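Local coordinates for protein ethylbenzene dehydrogenase alpha-subunit (Aromatoleum aromaticum, PDB 2IVF) that belongs to the molybdopterin oxidoreductase family and holds a molybdenum atom, two pterin guanine dinucleotide cofactors and an iron-sulfur cluster, at residues 559-564 with 571-576; 567-572 with 830-835; 893-898 with 970-975. All blocks are in the same frame, centred on the assembly; numbering follows the deposited sequence.

Contact 1. Residues 559-564 with 571-576; sequences LWNNKA and KKSFGA
Phe574, Ser573 and Asn561 lose the most surface, with Trp560 close behind. The two aromatic side chains lie side by side and point the same way, yet their rings are turned steeply: the six-membered ring of Trp560 presents its edge to the face of Phe574 in a T-shaped pair, with centroids 5.7 Å apart and planes at 70°. At the backbone, Trp560 O sits 3.3 Å from Phe574 CB, and one water bridges Trp560 O and Phe574 N, giving to the first and accepting from the second. Asn561, the first residue past helix 557-560, has its CG beside its backbone N (chi1 -67°), which lets OD1 receive Gly575 N at 2.8 Å; the bond is bent, 136° at the hydrogen. Its ND2 is held by Tyr551. Ser573, the N-cap of helix 574-583, packs CB 3.9 Å from Asn561 OD1, while its OG takes a weak bond from Ala576 N. Two further waters tie Lys563 NZ to Ser573 N and Lys571 O. The first three amides of helix 574-583 are met, the last weakly, by a water, an asparagine and the capping serine: Asn561, just past one helix, supplies an acceptor to the next beside the T-shaped pair.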
loop_
_atom_site.group_PDB
_atom_site.type_symbol
_atom_site.label_atom_id
_atom_site.label_comp_id
_atom_site.label_asym_id
_atom_site.label_seq_id
_atom_site.Cartn_x
_atom_site.Cartn_y
_atom_site.Cartn_z
ATOM N N LEU A 559 22.039 -0.591 -24.962
ATOM C CA LEU A 559 20.791 -1.318 -24.815
ATOM C C LEU A 559 19.744 -0.826 -25.821
ATOM O O LEU A 559 19.139 -1.610 -26.549
ATOM C CB LEU A 559 20.220 -1.123 -23.420
ATOM C CG LEU A 559 20.935 -1.766 -22.221
ATOM C CD1 LEU A 559 22.435 -1.603 -22.273
ATOM C CD2 LEU A 559 20.398 -1.260 -20.932
ATOM N N TRP A 560 19.560 0.491 -25.846
ATOM C CA TRP A 560 18.500 1.111 -26.619
ATOM C C TRP A 560 18.678 1.101 -28.137
ATOM O O TRP A 560 17.721 1.349 -28.864
ATOM C CB TRP A 560 18.281 2.530 -26.111
ATOM C CG TRP A 560 17.944 2.596 -24.717
ATOM C CD1 TRP A 560 17.505 1.562 -23.915
ATOM C CD2 TRP A 560 17.906 3.770 -23.903
ATOM N NE1 TRP A 560 17.221 2.027 -22.677
ATOM C CE2 TRP A 560 17.439 3.380 -22.637
ATOM C CE3 TRP A 560 18.207 5.111 -24.123
ATOM C CZ2 TRP A 560 17.342 4.266 -21.586
ATOM C CZ3 TRP A 560 18.103 5.996 -23.090
ATOM C CH2 TRP A 560 17.657 5.575 -21.825
ATOM N N ASN A 561 19.891 0.820 -28.620
ATOM C CA ASN A 561 20.141 0.656 -30.046
ATOM C C ASN A 561 20.133 -0.811 -30.457
ATOM O O ASN A 561 20.571 -1.144 -31.545
ATOM C CB ASN A 561 21.486 1.303 -30.437
ATOM C CG ASN A 561 21.464 2.810 -30.295
ATOM O OD1 ASN A 561 20.399 3.432 -30.346
ATOM N ND2 ASN A 561 22.634 3.407 -30.120
ATOM N N ASN A 562 19.702 -1.696 -29.553
ATOM C CA ASN A 562 19.587 -3.108 -29.873
ATOM C C ASN A 562 18.320 -3.326 -30.680
ATOM O O ASN A 562 17.223 -3.263 -30.139
ATOM C CB ASN A 562 19.549 -3.959 -28.597
ATOM C CG ASN A 562 19.659 -5.462 -28.886
ATOM O OD1 ASN A 562 19.485 -5.911 -30.019
ATOM N ND2 ASN A 562 20.015 -6.232 -27.867
ATOM N N LYS A 563 18.469 -3.582 -31.974
ATOM C CA LYS A 563 17.314 -3.739 -32.858
ATOM C C LYS A 563 16.468 -4.957 -32.499
ATOM O O LYS A 563 15.283 -4.986 -32.788
ATOM C CB LYS A 563 17.772 -3.832 -34.311
ATOM C CG LYS A 563 18.316 -2.515 -34.815
ATOM C CD LYS A 563 18.881 -2.604 -36.222
ATOM C CE LYS A 563 19.829 -1.426 -36.437
ATOM N NZ LYS A 563 20.093 -1.123 -37.868
ATOM N N ALA A 564 17.067 -5.946 -31.839
ATOM C CA ALA A 564 16.326 -7.136 -31.395
ATOM C C ALA A 564 15.252 -6.770 -30.386
ATOM O O ALA A 564 14.216 -7.466 -30.291
ATOM C CB ALA A 564 17.301 -8.199 -30.800
ATOM N N LYS A 571 12.213 1.267 -38.898
ATOM C CA LYS A 571 13.209 1.059 -39.929
ATOM C C LYS A 571 14.619 1.236 -39.381
ATOM O O LYS A 571 15.606 0.913 -40.056
ATOM C CB LYS A 571 12.947 2.010 -41.103
ATOM C CG LYS A 571 13.075 3.527 -40.786
ATOM C CD LYS A 571 12.492 4.338 -41.970
ATOM C CE LYS A 571 13.295 5.589 -42.316
ATOM N NZ LYS A 571 12.951 6.031 -43.697
ATOM N N LYS A 572 14.719 1.727 -38.146
ATOM C CA LYS A 572 16.006 1.960 -37.523
ATOM C C LYS A 572 15.931 2.084 -36.015
ATOM O O LYS A 572 14.850 2.090 -35.411
ATOM C CB LYS A 572 16.668 3.198 -38.129
ATOM C CG LYS A 572 15.867 4.467 -37.971
ATOM C CD LYS A 572 16.332 5.475 -38.968
ATOM C CE LYS A 572 15.626 6.809 -38.883
ATOM N NZ LYS A 572 16.318 7.786 -39.807
ATOM N N SER A 573 17.110 2.119 -35.402
ATOM C CA SER A 573 17.249 2.147 -33.953
ATOM C C SER A 573 16.910 3.506 -33.394
ATOM O O SER A 573 16.951 4.513 -34.100
ATOM C CB SER A 573 18.690 1.857 -33.522
ATOM O OG SER A 573 19.605 2.791 -34.139
ATOM N N PHE A 574 16.631 3.491 -32.102
ATOM C CA PHE A 574 16.469 4.669 -31.277
ATOM C C PHE A 574 17.515 5.725 -31.594
ATOM O O PHE A 574 17.169 6.856 -31.852
ATOM C CB PHE A 574 16.593 4.311 -29.806
ATOM C CG PHE A 574 16.516 5.502 -28.904
ATOM C CD1 PHE A 574 15.285 6.013 -28.516
ATOM C CD2 PHE A 574 17.674 6.136 -28.469
ATOM C CE1 PHE A 574 15.215 7.126 -27.727
ATOM C CE2 PHE A 574 17.608 7.262 -27.639
ATOM C CZ PHE A 574 16.371 7.756 -27.286
ATOM N N GLY A 575 18.788 5.356 -31.576
ATOM C CA GLY A 575 19.859 6.335 -31.800
ATOM C C GLY A 575 19.937 6.914 -33.194
ATOM O O GLY A 575 20.370 8.066 -33.393
ATOM N N ALA A 576 19.545 6.098 -34.166
ATOM C CA ALA A 576 19.400 6.526 -35.546
ATOM C C ALA A 576 18.268 7.544 -35.698
ATOM O O ALA A 576 18.424 8.560 -36.375
ATOM C CB ALA A 576 19.172 5.328 -36.440
HETATM O O HOH W 1 15.541 1.091 -30.304
HETATM O O HOH W 2 19.859 1.792 -37.003
HETATM O O HOH W 3 18.233 0.130 -39.697
#

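Contact 2. Residues 567-572 with 830-835; sequences DPALKK and THKDTP
Lys832 NZ meets Asp567 OD2 at 2.6 Å, a salt bridge that uses the syn lone pair of that oxygen. The lysine arrives fully extended beyond CG, and the two side chains cross at about a right angle, with Lys832 CD passing 3.4 Å from Asp567 OD2. The other carboxylate oxygen is engaged as well: Asp567 OD1 accepts Ala569 N at 3.1 Å from well above the carboxylate plane, which makes an Asx turn, and takes a bond from a water that also donates to Asp833 O. Asp567 CG lies opposite its backbone N (chi1 169°), which places the carboxylate where it can reach both its own turn and the lysine. The same residues also form a type I beta turn, Asp567 to Leu570, closed by Leu570 N to Asp567 O at 3.0 Å. Lys832 NZ has further partners in Glu826 and Ala824 O, so two acidic groups share one ammonium, which probably keeps it charged. Outward from the charges, Ala569 CB lies 3.5 Å from Lys832 NZ, and Pro835 CG rests 3.7 Å from Asp567 N. The contact joins the loop between helices 557-560 and 574-583 to the loop that follows helix 819-824 and leads to strand 843-846. His453 touches both Asp567 and Lys832, and Leu456 of helix 454-467 packs against the lysine.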
loop_
_atom_site.group_PDB
_atom_site.type_symbol
_atom_site.label_atom_id
_atom_site.label_comp_id
_atom_site.label_asym_id
_atom_site.label_seq_id
_atom_site.Cartn_x
_atom_site.Cartn_y
_atom_site.Cartn_z
ATOM N N ASP A 567 10.755 -2.250 -31.693
ATOM C CA ASP A 567 9.576 -2.558 -32.541
ATOM C C ASP A 567 10.060 -2.866 -33.967
ATOM O O ASP A 567 10.682 -2.008 -34.595
ATOM C CB ASP A 567 8.650 -1.326 -32.503
ATOM C CG ASP A 567 7.520 -1.363 -33.515
ATOM O OD1 ASP A 567 7.158 -2.462 -33.974
ATOM O OD2 ASP A 567 6.966 -0.252 -33.811
ATOM N N PRO A 568 9.788 -4.081 -34.481
ATOM C CA PRO A 568 10.254 -4.467 -35.810
ATOM C C PRO A 568 9.643 -3.712 -36.979
ATOM O O PRO A 568 10.134 -3.845 -38.093
ATOM C CB PRO A 568 9.889 -5.948 -35.929
ATOM C CG PRO A 568 9.055 -6.288 -34.767
ATOM C CD PRO A 568 9.020 -5.157 -33.816
ATOM N N ALA A 569 8.585 -2.953 -36.732
ATOM C CA ALA A 569 7.990 -2.079 -37.730
ATOM C C ALA A 569 8.804 -0.816 -37.921
ATOM O O ALA A 569 8.529 -0.037 -38.846
ATOM C CB ALA A 569 6.539 -1.713 -37.332
ATOM N N LEU A 570 9.790 -0.582 -37.048
ATOM C CA LEU A 570 10.621 0.596 -37.183
ATOM C C LEU A 570 11.789 0.271 -38.121
ATOM O O LEU A 570 12.284 -0.861 -38.154
ATOM C CB LEU A 570 11.082 1.106 -35.803
ATOM C CG LEU A 570 10.010 1.505 -34.768
ATOM C CD1 LEU A 570 10.659 2.031 -33.458
ATOM C CD2 LEU A 570 8.964 2.551 -35.257
ATOM N N LYS A 571 12.213 1.267 -38.898
ATOM C CA LYS A 571 13.209 1.059 -39.929
ATOM C C LYS A 571 14.619 1.236 -39.381
ATOM O O LYS A 571 15.606 0.913 -40.056
ATOM C CB LYS A 571 12.947 2.010 -41.103
ATOM C CG LYS A 571 13.075 3.527 -40.786
ATOM C CD LYS A 571 12.492 4.338 -41.970
ATOM C CE LYS A 571 13.295 5.589 -42.316
ATOM N NZ LYS A 571 12.951 6.031 -43.697
ATOM N N LYS A 572 14.719 1.727 -38.146
ATOM C CA LYS A 572 16.006 1.960 -37.523
ATOM C C LYS A 572 15.931 2.084 -36.015
ATOM O O LYS A 572 14.850 2.090 -35.411
ATOM C CB LYS A 572 16.668 3.198 -38.129
ATOM C CG LYS A 572 15.867 4.467 -37.971
ATOM C CD LYS A 572 16.332 5.475 -38.968
ATOM C CE LYS A 572 15.626 6.809 -38.883
ATOM N NZ LYS A 572 16.318 7.786 -39.807
ATOM N N THR A 830 -3.533 1.580 -33.631
ATOM C CA THR A 830 -3.288 0.282 -34.193
ATOM C C THR A 830 -2.687 -0.558 -33.094
ATOM O O THR A 830 -2.151 -0.015 -32.121
ATOM C CB THR A 830 -2.339 0.347 -35.373
ATOM O OG1 THR A 830 -2.415 -0.903 -36.068
ATOM C CG2 THR A 830 -0.904 0.617 -34.887
ATOM N N HIS A 831 -2.809 -1.873 -33.244
ATOM C CA HIS A 831 -2.233 -2.805 -32.284
ATOM C C HIS A 831 -0.836 -3.255 -32.760
ATOM O O HIS A 831 -0.650 -3.673 -33.932
ATOM C CB HIS A 831 -3.095 -4.051 -32.129
ATOM C CG HIS A 831 -2.410 -5.114 -31.334
ATOM N ND1 HIS A 831 -1.921 -4.873 -30.070
ATOM C CD2 HIS A 831 -2.039 -6.373 -31.650
ATOM C CE1 HIS A 831 -1.306 -5.957 -29.626
ATOM N NE2 HIS A 831 -1.376 -6.883 -30.558
ATOM N N LYS A 832 0.141 -3.089 -31.876
ATOM C CA LYS A 832 1.463 -3.689 -32.044
ATOM C C LYS A 832 1.773 -4.439 -30.797
ATOM O O LYS A 832 1.616 -3.899 -29.711
ATOM C CB LYS A 832 2.555 -2.642 -32.248
ATOM C CG LYS A 832 2.509 -1.953 -33.641
ATOM C CD LYS A 832 3.672 -0.931 -33.797
ATOM C CE LYS A 832 3.771 -0.255 -35.166
ATOM N NZ LYS A 832 4.979 0.621 -35.171
ATOM N N ASP A 833 2.228 -5.675 -30.943
ATOM C CA ASP A 833 2.649 -6.418 -29.774
ATOM C C ASP A 833 3.924 -5.817 -29.162
ATOM O O ASP A 833 4.721 -5.139 -29.830
ATOM C CB ASP A 833 2.687 -7.930 -30.010
ATOM C CG ASP A 833 1.252 -8.570 -29.920
ATOM O OD1 ASP A 833 0.838 -9.218 -30.880
ATOM O OD2 ASP A 833 0.517 -8.408 -28.901
ATOM N N THR A 834 4.040 -5.945 -27.847
ATOM C CA THR A 834 5.245 -5.488 -27.169
ATOM C C THR A 834 6.470 -5.996 -27.880
ATOM O O THR A 834 6.527 -7.184 -28.241
ATOM C CB THR A 834 5.291 -6.081 -25.766
ATOM O OG1 THR A 834 3.976 -5.997 -25.195
ATOM C CG2 THR A 834 6.336 -5.339 -24.904
ATOM N N PRO A 835 7.465 -5.126 -28.116
ATOM C CA PRO A 835 8.735 -5.607 -28.633
ATOM C C PRO A 835 9.345 -6.675 -27.716
ATOM O O PRO A 835 9.041 -6.705 -26.534
ATOM C CB PRO A 835 9.573 -4.352 -28.630
ATOM C CG PRO A 835 8.610 -3.290 -28.905
ATOM C CD PRO A 835 7.466 -3.656 -28.012
HETATM O O HOH W 4 6.428 -3.836 -31.525
#

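Contact 3. Residues 893-898 with 970-975; sequences KLFNDF and RVSIKK
Phe895 and Ser972 form a hydrogen-bonded antiparallel pair in which Ser972 N reaches Phe895 O at 2.7 Å and Phe895 N returns to Ser972 O at 3.0 Å. Over Ser972 the Phe895 ring is swung back, its CG between the backbone N and the carbonyl carbon (chi1 66°), and Ser972 CB lies over one face, 3.7 Å from the centroid and 22° off the normal, a CH-pi contact. Lys893 and Lys974 make the next hydrogen-bonded pair, with Lys893 N to Lys974 O at 2.8 Å; Lys893 NZ pairs with Glu902. On the other face, Leu894 and Ile973 run side by side, CD1 of the leucine 3.9 Å from CG1 of the isoleucine. Past the strand end the side chain of Asn896 takes over, ND2 giving to Arg970 O at 3.0 Å and also to Leu935 O; its OD1 takes Phe898 N in an Asx turn. The axes of strands 893-895 and 970-975 run at 156° N to C, close to antiparallel. Strand 891-895 lies between 900-908 and 969-975 in a sheet that closes on itself, 969-975 also pairing with 843-846, consistent with the double-psi beta-barrel clan of this domain; Leu894 packs on Ile845, Ile973 on Phe843.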
loop_
_atom_site.group_PDB
_atom_site.type_symbol
_atom_site.label_atom_id
_atom_site.label_comp_id
_atom_site.label_asym_id
_atom_site.label_seq_id
_atom_site.Cartn_x
_atom_site.Cartn_y
_atom_site.Cartn_z
ATOM N N LYS A 893 14.840 -17.912 -10.203
ATOM C CA LYS A 893 15.592 -16.948 -10.990
ATOM C C LYS A 893 14.693 -16.436 -12.085
ATOM O O LYS A 893 14.020 -17.224 -12.769
ATOM C CB LYS A 893 16.845 -17.542 -11.651
ATOM C CG LYS A 893 17.876 -18.076 -10.744
ATOM C CD LYS A 893 18.429 -17.037 -9.799
ATOM C CE LYS A 893 19.793 -17.544 -9.229
ATOM N NZ LYS A 893 20.320 -16.622 -8.239
ATOM N N LEU A 894 14.636 -15.118 -12.211
ATOM C CA LEU A 894 14.112 -14.472 -13.394
ATOM C C LEU A 894 15.292 -14.016 -14.211
ATOM O O LEU A 894 16.273 -13.469 -13.658
ATOM C CB LEU A 894 13.281 -13.234 -13.064
ATOM C CG LEU A 894 11.809 -13.260 -12.649
ATOM C CD1 LEU A 894 11.486 -14.454 -11.825
ATOM C CD2 LEU A 894 11.427 -11.901 -11.995
ATOM N N PHE A 895 15.233 -14.231 -15.506
ATOM C CA PHE A 895 16.347 -13.824 -16.323
ATOM C C PHE A 895 15.966 -13.581 -17.758
ATOM O O PHE A 895 14.981 -14.124 -18.248
ATOM C CB PHE A 895 17.510 -14.872 -16.221
ATOM C CG PHE A 895 17.182 -16.234 -16.796
ATOM C CD1 PHE A 895 16.454 -17.164 -16.057
ATOM C CD2 PHE A 895 17.609 -16.582 -18.062
ATOM C CE1 PHE A 895 16.175 -18.399 -16.584
ATOM C CE2 PHE A 895 17.329 -17.828 -18.603
ATOM C CZ PHE A 895 16.610 -18.733 -17.872
ATOM N N ASN A 896 16.813 -12.831 -18.458
ATOM C CA ASN A 896 16.662 -12.709 -19.878
ATOM C C ASN A 896 18.027 -12.507 -20.475
ATOM O O ASN A 896 19.025 -12.850 -19.829
ATOM C CB ASN A 896 15.664 -11.615 -20.244
ATOM C CG ASN A 896 16.034 -10.216 -19.724
ATOM O OD1 ASN A 896 17.170 -9.920 -19.395
ATOM N ND2 ASN A 896 15.045 -9.352 -19.663
ATOM N N ASP A 897 18.094 -12.007 -21.696
ATOM C CA ASP A 897 19.381 -11.866 -22.348
ATOM C C ASP A 897 20.291 -10.831 -21.703
ATOM O O ASP A 897 21.489 -10.812 -21.977
ATOM C CB ASP A 897 19.196 -11.606 -23.851
ATOM C CG ASP A 897 18.721 -12.835 -24.598
ATOM O OD1 ASP A 897 18.576 -13.917 -23.945
ATOM O OD2 ASP A 897 18.429 -12.715 -25.820
ATOM N N PHE A 898 19.759 -10.011 -20.819
ATOM C CA PHE A 898 20.520 -8.932 -20.226
ATOM C C PHE A 898 21.004 -9.203 -18.814
ATOM O O PHE A 898 22.143 -8.914 -18.514
ATOM C CB PHE A 898 19.717 -7.644 -20.249
ATOM C CG PHE A 898 20.459 -6.494 -19.707
ATOM C CD1 PHE A 898 21.464 -5.888 -20.433
ATOM C CD2 PHE A 898 20.172 -6.015 -18.435
ATOM C CE1 PHE A 898 22.175 -4.803 -19.908
ATOM C CE2 PHE A 898 20.881 -4.927 -17.896
ATOM C CZ PHE A 898 21.883 -4.325 -18.630
ATOM N N ARG A 970 10.444 -9.430 -21.655
ATOM C CA ARG A 970 10.530 -10.856 -21.651
ATOM C C ARG A 970 11.476 -11.359 -20.579
ATOM O O ARG A 970 12.612 -10.900 -20.469
ATOM C CB ARG A 970 11.033 -11.354 -23.004
ATOM C CG ARG A 970 10.103 -11.036 -24.168
ATOM C CD ARG A 970 8.650 -11.407 -23.902
ATOM N NE ARG A 970 7.763 -11.286 -25.064
ATOM C CZ ARG A 970 7.530 -12.268 -25.959
ATOM N NH1 ARG A 970 8.109 -13.463 -25.882
ATOM N NH2 ARG A 970 6.693 -12.072 -26.972
ATOM N N VAL A 971 11.022 -12.367 -19.844
ATOM C CA VAL A 971 11.864 -13.088 -18.918
ATOM C C VAL A 971 11.597 -14.575 -19.029
ATOM O O VAL A 971 10.537 -14.972 -19.461
ATOM C CB VAL A 971 11.638 -12.658 -17.474
ATOM C CG1 VAL A 971 11.971 -11.173 -17.343
ATOM C CG2 VAL A 971 10.207 -13.004 -16.987
ATOM N N SER A 972 12.615 -15.365 -18.699
ATOM C CA SER A 972 12.478 -16.798 -18.436
ATOM C C SER A 972 12.494 -16.985 -16.912
ATOM O O SER A 972 13.019 -16.154 -16.204
ATOM C CB SER A 972 13.636 -17.529 -19.082
ATOM O OG SER A 972 13.379 -17.830 -20.451
ATOM N N ILE A 973 11.903 -18.058 -16.411
ATOM C CA ILE A 973 11.911 -18.334 -14.980
ATOM C C ILE A 973 12.379 -19.768 -14.756
ATOM O O ILE A 973 11.982 -20.680 -15.473
ATOM C CB ILE A 973 10.506 -18.115 -14.367
ATOM C CG1 ILE A 973 10.005 -16.700 -14.626
ATOM C CG2 ILE A 973 10.515 -18.427 -12.883
ATOM C CD1 ILE A 973 8.432 -16.495 -14.373
ATOM N N LYS A 974 13.235 -19.981 -13.765
ATOM C CA LYS A 974 13.578 -21.329 -13.348
ATOM C C LYS A 974 13.643 -21.369 -11.816
ATOM O O LYS A 974 13.810 -20.328 -11.172
ATOM C CB LYS A 974 14.903 -21.741 -13.979
ATOM C CG LYS A 974 16.082 -20.974 -13.484
ATOM C CD LYS A 974 17.295 -21.402 -14.269
ATOM C CE LYS A 974 18.585 -20.797 -13.740
ATOM N NZ LYS A 974 19.764 -21.540 -14.398
ATOM N N LYS A 975 13.530 -22.562 -11.252
ATOM C CA LYS A 975 13.589 -22.724 -9.803
ATOM C C LYS A 975 14.984 -22.393 -9.317
ATOM O O LYS A 975 15.936 -22.753 -9.967
ATOM C CB LYS A 975 13.257 -24.166 -9.404
ATOM C CG LYS A 975 13.011 -24.291 -7.879
ATOM C CD LYS A 975 13.116 -25.739 -7.422
ATOM C CE LYS A 975 13.211 -25.816 -5.911
ATOM N NZ LYS A 975 14.607 -25.536 -5.388
#

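Contacts 1 and 2 are neighbours, their centres 12 Å apart, and they share Lys571 and Lys572. Contact 1 brings together the two ends of the loop joining helices 557-560 and 574-583; contact 2 ties that loop to the one between helix 819-824 and strand 843-846, a strand of the same sheet as contact 3. Contact 3 comes last, its centre 22 Å from contact 1 and 23 Å from contact 2, yet it touches contact 1 through Leu559 CD1 and Phe898 CE1, 4.0 Å apart. The loop is thus fixed at both its ends and its middle near the cofactors: the side chains of Trp560, Pro835 and Leu894 lie about 12, 11 and 10 Å from bound MD1, MGD and MD1.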